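Local coordinates for ABC transporter ATP-binding/permease protein Rv1747 (Mycobacterium tuberculosis, PDB 6CCD) that moves an unknown substrate across the membrane using ATP and is required for virulence, this chain being its first, phosphothreonine-binding FHA domain, at residues V27-D32 and L49-D54; Q85-G90 and L97-G102; V59-G64 and V76-I81; G68-N73 and G90-P95. One frame throughout, in Å; residues are numbered along the deposited sequence.

Contact 1. Residues V27-D32 and L49-D54; sequences VVVGRD and LLLRFD. With SO4 (sulfate ion), chain B.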
loop_
_atom_site.group_PDB
_atom_site.type_symbol
_atom_site.label_atom_id
_atom_site.label_comp_id
_atom_site.label_asym_id
_atom_site.label_seq_id
_atom_site.Cartn_x
_atom_site.Cartn_y
_atom_site.Cartn_z
ATOM N N VAL A 27 7.328 -3.992 2.816
ATOM C CA VAL A 27 7.143 -3.810 1.374
ATOM C C VAL A 27 7.106 -2.318 1.041
ATOM O O VAL A 27 6.404 -1.570 1.702
ATOM C CB VAL A 27 5.837 -4.462 0.897
ATOM C CG1 VAL A 27 5.661 -4.320 -0.602
ATOM C CG2 VAL A 27 5.795 -5.935 1.301
ATOM N N VAL A 28 7.837 -1.893 0.017
ATOM C CA VAL A 28 7.807 -0.490 -0.399
ATOM C C VAL A 28 6.918 -0.268 -1.622
ATOM O O VAL A 28 7.076 -0.930 -2.665
ATOM C CB VAL A 28 9.218 0.033 -0.714
ATOM C CG1 VAL A 28 9.151 1.484 -1.199
ATOM C CG2 VAL A 28 10.113 -0.096 0.519
ATOM N N VAL A 29 5.971 0.659 -1.471
ATOM C CA VAL A 29 5.143 1.169 -2.557
ATOM C C VAL A 29 5.593 2.584 -2.870
ATOM O O VAL A 29 5.671 3.418 -1.975
ATOM C CB VAL A 29 3.638 1.216 -2.191
ATOM C CG1 VAL A 29 2.804 1.727 -3.386
ATOM C CG2 VAL A 29 3.137 -0.131 -1.735
ATOM N N GLY A 30 5.900 2.876 -4.125
ATOM C CA GLY A 30 6.258 4.241 -4.447
ATOM C C GLY A 30 6.763 4.425 -5.858
ATOM O O GLY A 30 6.721 3.507 -6.677
ATOM N N ARG A 31 7.253 5.630 -6.121
ATOM C CA ARG A 31 7.716 6.025 -7.443
ATOM C C ARG A 31 9.103 5.483 -7.765
ATOM O O ARG A 31 9.546 5.533 -8.921
ATOM C CB ARG A 31 7.727 7.557 -7.549
ATOM C CG ARG A 31 7.226 8.080 -8.879
ATOM C CD ARG A 31 7.327 9.604 -8.968
ATOM N NE ARG A 31 8.715 10.069 -9.048
ATOM C CZ ARG A 31 9.372 10.625 -8.034
ATOM N NH1 ARG A 31 8.774 10.796 -6.859
ATOM N NH2 ARG A 31 10.630 11.018 -8.193
ATOM N N ASP A 32 9.798 4.968 -6.754
ATOM C CA ASP A 32 11.166 4.499 -6.960
ATOM C C ASP A 32 11.211 3.359 -7.958
ATOM O O ASP A 32 10.361 2.457 -7.925
ATOM C CB ASP A 32 11.805 4.044 -5.641
ATOM C CG ASP A 32 13.315 4.002 -5.733
ATOM O OD1 ASP A 32 13.954 5.040 -5.465
ATOM O OD2 ASP A 32 13.852 2.951 -6.122
ATOM N N LEU A 49 4.603 4.374 0.557
ATOM C CA LEU A 49 4.026 3.542 1.612
ATOM C C LEU A 49 4.967 2.429 2.032
ATOM O O LEU A 49 5.727 1.922 1.208
ATOM C CB LEU A 49 2.730 2.879 1.154
ATOM C CG LEU A 49 1.571 3.724 0.663
ATOM C CD1 LEU A 49 0.430 2.774 0.356
ATOM C CD2 LEU A 49 1.158 4.761 1.735
ATOM N N LEU A 50 4.874 2.024 3.297
ATOM C CA LEU A 50 5.424 0.744 3.735
ATOM C C LEU A 50 4.272 -0.191 4.026
ATOM O O LEU A 50 3.334 0.189 4.725
ATOM C CB LEU A 50 6.300 0.913 4.981
ATOM C CG LEU A 50 7.492 1.845 4.755
ATOM C CD1 LEU A 50 8.264 2.035 6.053
ATOM C CD2 LEU A 50 8.391 1.279 3.660
ATOM N N LEU A 51 4.332 -1.414 3.509
ATOM C CA LEU A 51 3.343 -2.425 3.887
ATOM C C LEU A 51 4.013 -3.447 4.787
ATOM O O LEU A 51 5.125 -3.863 4.506
ATOM C CB LEU A 51 2.753 -3.129 2.658
ATOM C CG LEU A 51 2.379 -2.219 1.485
ATOM C CD1 LEU A 51 1.842 -3.040 0.309
ATOM C CD2 LEU A 51 1.343 -1.173 1.929
ATOM N N ARG A 52 3.350 -3.869 5.856
ATOM C CA ARG A 52 3.991 -4.840 6.741
ATOM C C ARG A 52 2.981 -5.534 7.620
ATOM O O ARG A 52 1.877 -5.030 7.838
ATOM C CB ARG A 52 5.056 -4.173 7.612
ATOM C CG ARG A 52 4.479 -3.282 8.719
ATOM C CD ARG A 52 5.543 -2.332 9.297
ATOM N NE ARG A 52 6.752 -2.989 9.813
ATOM C CZ ARG A 52 7.014 -3.184 11.102
ATOM N NH1 ARG A 52 6.149 -2.790 12.023
ATOM N NH2 ARG A 52 8.150 -3.763 11.471
ATOM N N PHE A 53 3.354 -6.722 8.086
ATOM C CA PHE A 53 2.502 -7.500 8.980
ATOM C C PHE A 53 2.965 -7.247 10.407
ATOM O O PHE A 53 4.100 -7.562 10.763
ATOM C CB PHE A 53 2.570 -8.990 8.637
ATOM C CG PHE A 53 1.556 -9.827 9.365
ATOM C CD1 PHE A 53 0.261 -9.930 8.894
ATOM C CD2 PHE A 53 1.905 -10.511 10.520
ATOM C CE1 PHE A 53 -0.682 -10.692 9.565
ATOM C CE2 PHE A 53 0.970 -11.270 11.194
ATOM C CZ PHE A 53 -0.321 -11.363 10.714
ATOM N N ASP A 54 2.088 -6.676 11.219
ATOM C CA ASP A 54 2.469 -6.232 12.551
ATOM C C ASP A 54 1.322 -6.433 13.542
ATOM O O ASP A 54 0.181 -6.043 13.272
ATOM C CB ASP A 54 2.884 -4.757 12.520
ATOM C CG ASP A 54 3.435 -4.282 13.857
ATOM O OD1 ASP A 54 4.299 -4.979 14.426
ATOM O OD2 ASP A 54 3.000 -3.222 14.338
HETATM S S SO4 B . 10.415 12.116 -3.469
HETATM O O1 SO4 B . 10.741 11.092 -2.483
HETATM O O2 SO4 B . 9.809 13.259 -2.781
HETATM O O3 SO4 B . 11.599 12.554 -4.217
HETATM O O4 SO4 B . 9.460 11.561 -4.416
#

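Contact 2. Residues Q85-G90 and L97-G102; sequences QRVHIG and LDFEVG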
loop_
_atom_site.group_PDB
_atom_site.type_symbol
_atom_site.label_atom_id
_atom_site.label_comp_id
_atom_site.label_asym_id
_atom_site.label_seq_id
_atom_site.Cartn_x
_atom_site.Cartn_y
_atom_site.Cartn_z
ATOM N N GLN A 85 -9.501 -4.289 0.971
ATOM C CA GLN A 85 -9.448 -2.853 1.150
ATOM C C GLN A 85 -8.956 -2.169 -0.119
ATOM O O GLN A 85 -8.021 -2.640 -0.759
ATOM C CB GLN A 85 -8.532 -2.519 2.333
ATOM C CG GLN A 85 -8.634 -1.108 2.817
ATOM C CD GLN A 85 -9.987 -0.816 3.405
ATOM O OE1 GLN A 85 -10.894 -0.367 2.706
ATOM N NE2 GLN A 85 -10.137 -1.072 4.699
ATOM N N ARG A 86 -9.597 -1.071 -0.495
ATOM C CA ARG A 86 -9.066 -0.228 -1.548
ATOM C C ARG A 86 -8.629 1.097 -0.949
ATOM O O ARG A 86 -9.375 1.691 -0.173
ATOM C CB ARG A 86 -10.100 0.013 -2.642
ATOM C CG ARG A 86 -9.706 1.116 -3.606
ATOM C CD ARG A 86 -10.711 1.261 -4.744
ATOM N NE ARG A 86 -10.120 0.834 -6.003
ATOM C CZ ARG A 86 -10.780 0.225 -6.977
ATOM N NH1 ARG A 86 -12.077 -0.034 -6.848
ATOM N NH2 ARG A 86 -10.137 -0.130 -8.081
ATOM N N VAL A 87 -7.430 1.556 -1.300
ATOM C CA VAL A 87 -6.983 2.870 -0.871
ATOM C C VAL A 87 -6.539 3.672 -2.085
ATOM O O VAL A 87 -6.379 3.122 -3.187
ATOM C CB VAL A 87 -5.814 2.788 0.140
ATOM C CG1 VAL A 87 -6.210 1.980 1.365
ATOM C CG2 VAL A 87 -4.560 2.205 -0.531
ATOM N N HIS A 88 -6.350 4.971 -1.890
ATOM C CA HIS A 88 -5.731 5.814 -2.905
ATOM C C HIS A 88 -4.512 6.497 -2.311
ATOM O O HIS A 88 -4.528 6.900 -1.155
ATOM C CB HIS A 88 -6.709 6.864 -3.427
ATOM C CG HIS A 88 -7.904 6.281 -4.107
ATOM N ND1 HIS A 88 -7.983 6.134 -5.475
ATOM C CD2 HIS A 88 -9.060 5.785 -3.608
ATOM C CE1 HIS A 88 -9.143 5.591 -5.791
ATOM N NE2 HIS A 88 -9.817 5.371 -4.677
ATOM N N ILE A 89 -3.456 6.637 -3.105
ATOM C CA ILE A 89 -2.308 7.404 -2.668
ATOM C C ILE A 89 -2.177 8.658 -3.523
ATOM O O ILE A 89 -2.537 8.647 -4.703
ATOM C CB ILE A 89 -1.014 6.575 -2.738
ATOM C CG1 ILE A 89 -0.903 5.866 -4.094
ATOM C CG2 ILE A 89 -0.997 5.520 -1.615
ATOM C CD1 ILE A 89 0.388 5.043 -4.229
ATOM N N GLY A 90 -1.670 9.727 -2.916
ATOM C CA GLY A 90 -1.399 10.972 -3.630
ATOM C C GLY A 90 -2.546 11.967 -3.618
ATOM O O GLY A 90 -2.327 13.165 -3.716
ATOM N N LEU A 97 -4.851 1.437 -4.917
ATOM C CA LEU A 97 -4.296 0.135 -4.553
ATOM C C LEU A 97 -5.398 -0.749 -3.969
ATOM O O LEU A 97 -6.132 -0.326 -3.084
ATOM C CB LEU A 97 -3.158 0.285 -3.530
ATOM C CG LEU A 97 -2.024 1.244 -3.871
ATOM C CD1 LEU A 97 -1.125 1.414 -2.647
ATOM C CD2 LEU A 97 -1.228 0.769 -5.083
ATOM N N ASP A 98 -5.513 -1.969 -4.474
ATOM C CA ASP A 98 -6.451 -2.939 -3.935
ATOM C C ASP A 98 -5.684 -3.978 -3.133
ATOM O O ASP A 98 -4.769 -4.610 -3.656
ATOM C CB ASP A 98 -7.242 -3.623 -5.051
ATOM C CG ASP A 98 -8.289 -2.718 -5.657
ATOM O OD1 ASP A 98 -8.954 -1.999 -4.887
ATOM O OD2 ASP A 98 -8.451 -2.725 -6.898
ATOM N N PHE A 99 -6.059 -4.148 -1.870
ATOM C CA PHE A 99 -5.393 -5.111 -1.001
ATOM C C PHE A 99 -6.264 -6.333 -0.804
ATOM O O PHE A 99 -7.476 -6.216 -0.636
ATOM C CB PHE A 99 -5.075 -4.499 0.366
ATOM C CG PHE A 99 -4.153 -3.325 0.314
ATOM C CD1 PHE A 99 -2.892 -3.444 -0.240
ATOM C CD2 PHE A 99 -4.530 -2.107 0.855
ATOM C CE1 PHE A 99 -2.032 -2.371 -0.276
ATOM C CE2 PHE A 99 -3.672 -1.036 0.831
ATOM C CZ PHE A 99 -2.424 -1.162 0.262
ATOM N N GLU A 100 -5.660 -7.513 -0.806
ATOM C CA GLU A 100 -6.435 -8.701 -0.483
ATOM C C GLU A 100 -5.604 -9.623 0.393
ATOM O O GLU A 100 -4.441 -9.877 0.106
ATOM C CB GLU A 100 -6.900 -9.390 -1.765
ATOM C CG GLU A 100 -7.090 -10.884 -1.676
ATOM C CD GLU A 100 -7.513 -11.470 -3.012
ATOM O OE1 GLU A 100 -8.423 -10.883 -3.638
ATOM O OE2 GLU A 100 -6.942 -12.505 -3.436
ATOM N N VAL A 101 -6.196 -10.081 1.488
ATOM C CA VAL A 101 -5.479 -10.899 2.457
ATOM C C VAL A 101 -5.810 -12.372 2.277
ATOM O O VAL A 101 -6.984 -12.736 2.247
ATOM C CB VAL A 101 -5.830 -10.501 3.896
ATOM C CG1 VAL A 101 -5.050 -11.351 4.868
ATOM C CG2 VAL A 101 -5.548 -9.019 4.132
ATOM N N GLY A 102 -4.787 -13.219 2.172
ATOM C CA GLY A 102 -5.008 -14.652 2.065
ATOM C C GLY A 102 -5.082 -15.115 0.621
ATOM O O GLY A 102 -5.102 -14.299 -0.295
#

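Contact 3. Residues V59-G64 and V76-I81; sequences VAIDNG and VPVVDI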
loop_
_atom_site.group_PDB
_atom_site.type_symbol
_atom_site.label_atom_id
_atom_site.label_comp_id
_atom_site.label_asym_id
_atom_site.label_seq_id
_atom_site.Cartn_x
_atom_site.Cartn_y
_atom_site.Cartn_z
ATOM N N VAL A 59 -0.725 -3.927 7.599
ATOM C CA VAL A 59 -1.008 -2.501 7.584
ATOM C C VAL A 59 -0.335 -1.809 6.409
ATOM O O VAL A 59 0.729 -2.221 5.964
ATOM C CB VAL A 59 -0.564 -1.807 8.896
ATOM C CG1 VAL A 59 -1.436 -2.262 10.046
ATOM C CG2 VAL A 59 0.916 -2.079 9.194
ATOM N N ALA A 60 -0.978 -0.760 5.903
ATOM C CA ALA A 60 -0.359 0.148 4.947
ATOM C C ALA A 60 -0.029 1.443 5.666
ATOM O O ALA A 60 -0.917 2.090 6.203
ATOM C CB ALA A 60 -1.280 0.423 3.764
ATOM N N ILE A 61 1.245 1.806 5.656
ATOM C CA ILE A 61 1.760 2.951 6.409
ATOM C C ILE A 61 2.260 4.054 5.492
ATOM O O ILE A 61 3.081 3.808 4.613
ATOM C CB ILE A 61 2.924 2.525 7.333
ATOM C CG1 ILE A 61 2.459 1.450 8.320
ATOM C CG2 ILE A 61 3.510 3.751 8.057
ATOM C CD1 ILE A 61 3.597 0.645 8.936
ATOM N N ASP A 62 1.750 5.266 5.685
ATOM C CA ASP A 62 2.266 6.456 5.000
ATOM C C ASP A 62 3.684 6.736 5.483
ATOM O O ASP A 62 3.887 7.021 6.668
ATOM C CB ASP A 62 1.356 7.668 5.285
ATOM C CG ASP A 62 1.750 8.917 4.492
ATOM O OD1 ASP A 62 2.791 8.914 3.792
ATOM O OD2 ASP A 62 1.007 9.924 4.582
ATOM N N ASN A 63 4.659 6.660 4.575
ATOM C CA ASN A 63 6.074 6.783 4.926
ATOM C C ASN A 63 6.545 8.230 4.823
ATOM O O ASN A 63 7.531 8.533 4.138
ATOM C CB ASN A 63 6.909 5.875 4.009
ATOM C CG ASN A 63 8.367 5.770 4.419
ATOM O OD1 ASN A 63 8.704 5.750 5.603
ATOM N ND2 ASN A 63 9.244 5.700 3.422
ATOM N N GLY A 64 5.829 9.121 5.499
ATOM C CA GLY A 64 6.121 10.544 5.445
ATOM C C GLY A 64 6.090 11.077 4.027
ATOM O O GLY A 64 6.921 11.895 3.642
ATOM N N VAL A 76 -5.157 9.573 5.966
ATOM C CA VAL A 76 -4.782 8.841 7.179
ATOM C C VAL A 76 -3.305 8.445 7.174
ATOM O O VAL A 76 -2.700 8.293 6.093
ATOM C CB VAL A 76 -5.641 7.579 7.343
ATOM C CG1 VAL A 76 -7.099 7.953 7.565
ATOM C CG2 VAL A 76 -5.501 6.680 6.125
ATOM N N PRO A 77 -2.708 8.283 8.373
ATOM C CA PRO A 77 -1.303 7.850 8.419
ATOM C C PRO A 77 -1.141 6.351 8.262
ATOM O O PRO A 77 -0.051 5.879 7.953
ATOM C CB PRO A 77 -0.836 8.285 9.819
ATOM C CG PRO A 77 -2.086 8.271 10.651
ATOM C CD PRO A 77 -3.223 8.647 9.712
ATOM N N VAL A 78 -2.206 5.604 8.494
ATOM C CA VAL A 78 -2.103 4.152 8.421
ATOM C C VAL A 78 -3.463 3.574 8.046
ATOM O O VAL A 78 -4.507 4.136 8.405
ATOM C CB VAL A 78 -1.586 3.543 9.770
ATOM C CG1 VAL A 78 -2.554 3.811 10.914
ATOM C CG2 VAL A 78 -1.322 2.052 9.629
ATOM N N VAL A 79 -3.453 2.486 7.281
ATOM C CA VAL A 79 -4.690 1.749 7.020
ATOM C C VAL A 79 -4.536 0.311 7.498
ATOM O O VAL A 79 -3.571 -0.368 7.134
ATOM C CB VAL A 79 -5.074 1.769 5.516
ATOM C CG1 VAL A 79 -6.188 0.768 5.221
ATOM C CG2 VAL A 79 -5.479 3.173 5.089
ATOM N N ASP A 80 -5.471 -0.143 8.329
ATOM C CA ASP A 80 -5.480 -1.532 8.774
ATOM C C ASP A 80 -6.183 -2.388 7.712
ATOM O O ASP A 80 -7.284 -2.067 7.263
ATOM C CB ASP A 80 -6.163 -1.682 10.145
ATOM C CG ASP A 80 -5.408 -0.960 11.266
ATOM O OD1 ASP A 80 -4.263 -1.347 11.588
ATOM O OD2 ASP A 80 -5.967 0.001 11.834
ATOM N N ILE A 81 -5.521 -3.463 7.301
ATOM C CA ILE A 81 -6.043 -4.357 6.274
ATOM C C ILE A 81 -6.453 -5.708 6.869
ATOM O O ILE A 81 -5.617 -6.601 7.024
ATOM C CB ILE A 81 -4.984 -4.593 5.179
ATOM C CG1 ILE A 81 -4.372 -3.258 4.737
ATOM C CG2 ILE A 81 -5.580 -5.378 4.018
ATOM C CD1 ILE A 81 -3.055 -3.409 3.956
HETATM O O HOH W 1 -1.586 10.345 4.653
#

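Contact 4. Residues G68-N73 and G90-P95; sequences GLYLNN and GNPDGP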
loop_
_atom_site.group_PDB
_atom_site.type_symbol
_atom_site.label_atom_id
_atom_site.label_comp_id
_atom_site.label_asym_id
_atom_site.label_seq_id
_atom_site.Cartn_x
_atom_site.Cartn_y
_atom_site.Cartn_z
ATOM N N GLY A 68 0.358 11.834 0.570
ATOM C CA GLY A 68 -0.488 11.084 1.482
ATOM C C GLY A 68 -1.181 9.815 1.033
ATOM O O GLY A 68 -0.957 9.301 -0.068
ATOM N N LEU A 69 -2.016 9.311 1.940
ATOM C CA LEU A 69 -2.709 8.026 1.847
ATOM C C LEU A 69 -4.154 8.278 2.208
ATOM O O LEU A 69 -4.434 8.913 3.236
ATOM C CB LEU A 69 -2.093 6.997 2.806
ATOM C CG LEU A 69 -2.815 5.682 3.105
ATOM C CD1 LEU A 69 -2.844 4.774 1.864
ATOM C CD2 LEU A 69 -2.112 4.970 4.266
ATOM N N TYR A 70 -5.064 7.802 1.369
ATOM C CA TYR A 70 -6.488 8.060 1.561
ATOM C C TYR A 70 -7.326 6.794 1.647
ATOM O O TYR A 70 -7.169 5.863 0.846
ATOM C CB TYR A 70 -7.021 8.930 0.425
ATOM C CG TYR A 70 -6.463 10.331 0.441
ATOM C CD1 TYR A 70 -7.149 11.360 1.076
ATOM C CD2 TYR A 70 -5.242 10.621 -0.152
ATOM C CE1 TYR A 70 -6.645 12.645 1.106
ATOM C CE2 TYR A 70 -4.723 11.908 -0.124
ATOM C CZ TYR A 70 -5.441 12.916 0.502
ATOM O OH TYR A 70 -4.942 14.194 0.542
ATOM N N LEU A 71 -8.223 6.778 2.629
ATOM C CA LEU A 71 -9.246 5.749 2.749
ATOM C C LEU A 71 -10.617 6.432 2.790
ATOM O O LEU A 71 -10.894 7.186 3.717
ATOM C CB LEU A 71 -9.025 4.908 4.009
ATOM C CG LEU A 71 -10.074 3.839 4.329
ATOM C CD1 LEU A 71 -10.110 2.760 3.258
ATOM C CD2 LEU A 71 -9.817 3.219 5.687
ATOM N N ASN A 72 -11.453 6.192 1.786
ATOM C CA ASN A 72 -12.779 6.819 1.737
ATOM C C ASN A 72 -12.737 8.326 1.990
ATOM O O ASN A 72 -13.420 8.833 2.892
ATOM C CB ASN A 72 -13.706 6.166 2.758
ATOM C CG ASN A 72 -13.745 4.660 2.619
ATOM O OD1 ASN A 72 -13.794 4.132 1.510
ATOM N ND2 ASN A 72 -13.714 3.960 3.748
ATOM N N ASN A 73 -11.897 9.019 1.228
ATOM C CA ASN A 73 -11.772 10.484 1.284
ATOM C C ASN A 73 -11.222 11.017 2.594
ATOM O O ASN A 73 -11.249 12.218 2.845
ATOM C CB ASN A 73 -13.122 11.146 0.997
ATOM C CG ASN A 73 -13.659 10.771 -0.359
ATOM O OD1 ASN A 73 -13.054 11.082 -1.385
ATOM N ND2 ASN A 73 -14.788 10.089 -0.376
ATOM N N GLY A 90 -1.670 9.727 -2.916
ATOM C CA GLY A 90 -1.399 10.972 -3.630
ATOM C C GLY A 90 -2.546 11.967 -3.618
ATOM O O GLY A 90 -2.327 13.165 -3.716
ATOM N N ASN A 91 -3.767 11.456 -3.502
ATOM C CA ASN A 91 -4.985 12.263 -3.559
ATOM C C ASN A 91 -6.158 11.310 -3.420
ATOM O O ASN A 91 -5.978 10.113 -3.607
ATOM C CB ASN A 91 -5.086 13.042 -4.884
ATOM C CG ASN A 91 -4.758 14.524 -4.723
ATOM O OD1 ASN A 91 -4.789 15.068 -3.616
ATOM N ND2 ASN A 91 -4.440 15.177 -5.833
ATOM N N PRO A 92 -7.366 11.826 -3.112
ATOM C CA PRO A 92 -8.536 10.940 -3.055
ATOM C C PRO A 92 -8.794 10.218 -4.383
ATOM O O PRO A 92 -9.347 9.115 -4.388
ATOM C CB PRO A 92 -9.692 11.899 -2.723
ATOM C CG PRO A 92 -9.195 13.255 -3.101
ATOM C CD PRO A 92 -7.724 13.215 -2.776
ATOM N N ASP A 93 -8.417 10.842 -5.493
ATOM C CA ASP A 93 -8.547 10.198 -6.796
ATOM C C ASP A 93 -7.192 9.867 -7.411
ATOM O O ASP A 93 -7.078 9.741 -8.631
ATOM C CB ASP A 93 -9.329 11.085 -7.763
ATOM C CG ASP A 93 -8.648 12.408 -8.008
ATOM O OD1 ASP A 93 -7.743 12.769 -7.217
ATOM O OD2 ASP A 93 -9.029 13.095 -8.984
ATOM N N GLY A 94 -6.161 9.741 -6.580
ATOM C CA GLY A 94 -4.854 9.349 -7.071
ATOM C C GLY A 94 -4.835 7.854 -7.337
ATOM O O GLY A 94 -5.868 7.203 -7.222
ATOM N N PRO A 95 -3.663 7.310 -7.710
ATOM C CA PRO A 95 -3.513 5.874 -7.999
ATOM C C PRO A 95 -4.161 5.001 -6.923
ATOM O O PRO A 95 -3.994 5.248 -5.719
ATOM C CB PRO A 95 -1.998 5.690 -8.037
ATOM C CG PRO A 95 -1.494 7.014 -8.557
ATOM C CD PRO A 95 -2.406 8.052 -7.928
HETATM O O HOH W 2 -2.904 14.789 -1.342
#

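Contact 1. Residues V27-D32 and L49-D54
Leu-51 lies obliquely across two valines of the adjacent strand, and its CD1 methyl touches both. It meets CG2 of Val-29 at 3.8 Å and CG1 of Val-27 at 4.1 Å. Val-29 contributes CG2 because its other methyl, CG1, is anti to the backbone N (chi1 -178°); CG2 therefore lies on the N side of its strand, toward Leu-51. At the roots of the side chains, CB of Val-27 stands 3.8 Å from CB of Leu-51, and Val-29 and Leu-49 meet CB to CB in the same manner. All four point into the core, where Val-29 and Leu-49 meet Leu-97 and Leu-51 meets Phe-99 of the opposing sheet. On the reverse face Val-28 and Leu-50 run side by side in the same direction, CG2 against CD2. The antiparallel pair belongs to the beta-sandwich of the FHA fold, with Val-27/Leu-51 and Val-29/Leu-49 as hydrogen-bonded pairs and Val-28/Leu-50 as the non-hydrogen-bonded pair between them. Gly-30 ends the strand and leads to Arg-31, whose chain bends at chi3 (70°) and presents NH1, which also bonds Ile-44 O, to a sulfate. Arg-31 NH1 bonds sulfate O4 at 2.7 Å, with the sulfur at the guanidinium edge, in its plane. The backbone N of Arg-46 binds the same ion, probably a crystallisation component, in a place consistent with the phosphate site of FHA domains.

Contact 2. Residues Q85-G90 and L97-G102
Between Gln-85 and Phe-99, and again between Val-87 and Leu-97, the backbones are joined by reciprocal N-H to carbonyl bonds, four in all, and these make the ladder of an antiparallel beta hairpin. The bonds are unequal: Phe-99 N reaches Gln-85 O at 2.7 Å and almost in line with the carbonyl, whereas Gln-85 N to Phe-99 O is stretched to 3.2 Å and more bent. Electrostatic contact comes from Arg-86 and Asp-98, the non-hydrogen-bonded pair, whose side chains lie alongside each other. OD1 of the carboxylate sits over one face of the guanidinium, toward its rim, with the two planes 58° apart, and this Asp-98 OD1 is 3.3 Å from NE of Arg-86. No N-H points at that oxygen, so the salt bridge draws on charge rather than on directed bonding, and the same OD1 also rests 3.2 Å from CB of Arg-86. Apolar contact occupies the other face. There CG2 of Val-87 touches CE2 of Phe-99 at 3.6 Å and CB of Leu-97 at 3.8 Å, the valine crossing the aromatic side chain at about a right angle. A chi1 of -58° turns this methyl to both partners. In the sheet, strand 84-89 continues to strand 69-71 and strand 96-101 to strand 10-14, while Val-79 and Ile-81 of strand 78-81 close over the apolar side.

Contact 3. Residues V59-G64 and V76-I81
Ala-60 and Val-79 form the buried, hydrogen-bonded centre of this antiparallel pairing. Two nearly straight backbone bonds join them, Ala-60 N to Val-79 O at 2.9 Å and Val-79 N to Ala-60 O at 2.8 Å. Their side chains face the interior of the FHA sandwich together with Ile-81, whose CD1 lies over the backbone of the neighbouring strand, 3.9 Å from Ala-60 N. Phe-99 of the opposing sheet meets both Ala-60 and Ile-81 there. The other face is more open to solvent, above all at Val-78, although Val-59 is buried. Val-78 sets its CG2 anti to the backbone N, and that methyl touches CB of Val-59 and CG1 of Ile-61, each at 4.0 Å. Ile-61 and Val-78 run alongside each other, as do Val-59 and Asp-80, the latter pair bringing Val-59 CG1 to 3.3 Å from Asp-80 OD1. Toward the end of strand 57-62 the ladder gives way to more varied polar contacts. Asp-62 N binds Pro-77 O at 3.0 Å from well above the carbonyl plane, while a water lies within hydrogen-bonding distance of both Asp-62 OD2 and Val-76 O. The chemistry thus changes along the pair: apolar packing and regular backbone bonds secure the interior, and at the strand end the Asp-62 carboxylate, held by Ser-65 OG at OD1 and contacted by water at OD2, links the following turn, through that water, to Val-76 O.

Contact 4. Residues G68-N73 and G90-P95
The ring of Tyr-70 carries on one face the peptide link between Asn-91 and Pro-92. Pro-92 N lies 3.8 Å above the ring plane, over its centre, and Asn-91 C approaches CD2 of Tyr-70 to 3.5 Å. Pro-92 CD adds a CH-pi contact on that face, 4.0 Å from the Tyr-70 ring centroid and only 11° off the normal. Here a loop of the FHA domain, a type I beta turn from Asn-91 to Gly-94 linking the last two strands of the fold, rests on an aromatic side chain from strand 69-71. Tyr-70 and Pro-92 point the same way and lie side by side. With CG beside the backbone N (chi1 -68°), the tyrosine reaches the turn, and CE2 of its ring comes within 3.5 Å of Asn-91 CA. At the phenol end, OH of Tyr-70 is hydrogen-bonded to a water at 2.8 Å, and the same water lies within hydrogen-bonding reach of Gly-90 O and so bridges the ring to the start of the loop. Farther out, Asn-73 crosses Pro-92 at roughly a right angle, bringing its OD1 near the proline CB. The backbones are joined directly near the buried end, where Gly-90 N binds Gly-68 O at 3.0 Å, with the donor 40° out of the carbonyl plane; the same Gly-68 oxygen accepts a second bond from His-48 NE2.

Contacts 1 and 3 lie in the mixed sheet of the FHA sandwich, their centres about 9 Å apart and joined through the adjacent strands 49-54 and 57-62. Contact 2 belongs to the opposing antiparallel sheet, about 12 Å from contact 1 centre to centre, and meets it through core side chains such as Leu-49 on Leu-97. Contact 4 shares Gly-90 with contact 2 and joins strand 69-71 of that sheet to the loop between strands 84-89 and 96-101. Along the chain contact 1 closes first; contacts 3 and 4 then alternate their segments, as do contacts 4 and 2. This interleaving ties both sheets and their loops into one compact domain with the sulfate-binding loop at its surface.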